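Local coordinates for protein EKC/KEOPS complex subunit GON7 (Saccharomyces cerevisiae, PDB 4WXA) that serves in the EKC/KEOPS complex needed to form threonylcarbamoyladenosine at position 37 of tRNAs that read codons beginning with adenine, where it likely supports the catalytic subunit KAE1, at residues 75-78 / 79-82. Sequence-based numbering, arbitrary orientation.
Sequences TGLQ and DDIN
Two successive turns of the long helix 66-94, residues 75-78 and 79-82, are joined by the i to i+4 ladder of an alpha-helix. D80 N lies 3.1 Å from G76 O, and I81 N reaches L77 O at 2.9 Å. At the start of the ladder the bond from D79 N to T75 O is more bent, and a weak second one runs to G76 O. N82 N meets Q78 O at 3.2 Å.

The side chains form adjoining rows. L77 CG lies 4.3 Å from I81 CD1, an apolar pair that touches F18 of strand 14-18; L77 also packs on L15 of the PCC1 chain and I81 on its L13. Q78 and N82 run side by side with their amide planes 17° apart, and Q78 CG comes within 4.1 Å of N82 ND2. With CG anti to the backbone N (chi1 -179°) and the chain extended beyond it, Q78 carries its amide to PCC1, where OE1 accepts from K78 and NE2 donates to D75 of that subunit. D80 folds its carboxylate back beside its own backbone N and against the G76 carbonyl, OD1 3.4 Å from G76 O without a bond, both being acceptors, while its side chain also touches F18. An alanine here would probably strip the carboxylate from beside the G76 carbonyl and thin the contact with F18. Such an apolar row (L77, I81) beside an amide row (Q78, N82), both meeting PCC1 while D79 stays exposed, marks an interface helix, here joining Gon7 to PCC1.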
# COMPACT_ATOMS: atom_id res chain seq x y z
N THR D 75 -3.80 9.26 -6.66
CA THR D 75 -2.88 8.82 -7.69
C THR D 75 -1.43 9.29 -7.39
O THR D 75 -0.48 8.56 -7.58
CB THR D 75 -3.34 9.29 -9.08
OG1 THR D 75 -4.54 8.57 -9.44
CG2 THR D 75 -2.24 9.01 -10.12
N GLY D 76 -1.32 10.49 -6.86
CA GLY D 76 -0.05 11.05 -6.45
C GLY D 76 0.53 10.37 -5.24
O GLY D 76 1.75 10.21 -5.12
N LEU D 77 -0.34 9.96 -4.33
CA LEU D 77 0.14 9.28 -3.13
C LEU D 77 0.70 7.90 -3.52
O LEU D 77 1.70 7.45 -3.01
CB LEU D 77 -1.03 9.16 -2.13
CG LEU D 77 -0.78 8.99 -0.64
CD1 LEU D 77 0.11 10.14 -0.16
CD2 LEU D 77 -2.12 8.97 0.10
N GLN D 78 -0.00 7.24 -4.42
CA GLN D 78 0.34 5.94 -4.93
C GLN D 78 1.68 5.95 -5.62
O GLN D 78 2.39 4.97 -5.62
CB GLN D 78 -0.73 5.53 -5.95
CG GLN D 78 -0.55 4.17 -6.58
CD GLN D 78 -1.66 3.85 -7.55
OE1 GLN D 78 -2.14 4.73 -8.25
NE2 GLN D 78 -2.08 2.60 -7.60
N ASP D 79 2.02 7.07 -6.25
CA ASP D 79 3.29 7.18 -6.91
C ASP D 79 4.37 7.38 -5.87
O ASP D 79 5.42 6.71 -5.93
CB ASP D 79 3.26 8.31 -7.94
CG ASP D 79 2.37 7.99 -9.16
OD1 ASP D 79 1.91 6.83 -9.27
OD2 ASP D 79 2.13 8.89 -10.00
N ASP D 80 4.13 8.29 -4.91
CA ASP D 80 5.05 8.47 -3.77
C ASP D 80 5.39 7.11 -3.12
O ASP D 80 6.55 6.76 -2.93
CB ASP D 80 4.48 9.41 -2.69
CG ASP D 80 4.26 10.83 -3.14
OD1 ASP D 80 4.80 11.29 -4.19
OD2 ASP D 80 3.51 11.51 -2.37
N ILE D 81 4.39 6.34 -2.78
CA ILE D 81 4.59 5.08 -2.08
C ILE D 81 5.44 4.17 -2.96
O ILE D 81 6.38 3.56 -2.49
CB ILE D 81 3.24 4.44 -1.74
CG1 ILE D 81 2.58 5.22 -0.60
CG2 ILE D 81 3.35 3.02 -1.21
CD1 ILE D 81 1.06 5.08 -0.55
N ASN D 82 5.10 4.09 -4.24
CA ASN D 82 5.79 3.21 -5.16
C ASN D 82 7.23 3.69 -5.33
O ASN D 82 8.18 2.91 -5.23
CB ASN D 82 5.04 3.12 -6.51
CG ASN D 82 3.98 1.99 -6.55
OD1 ASN D 82 4.08 0.95 -5.88
ND2 ASN D 82 2.95 2.20 -7.36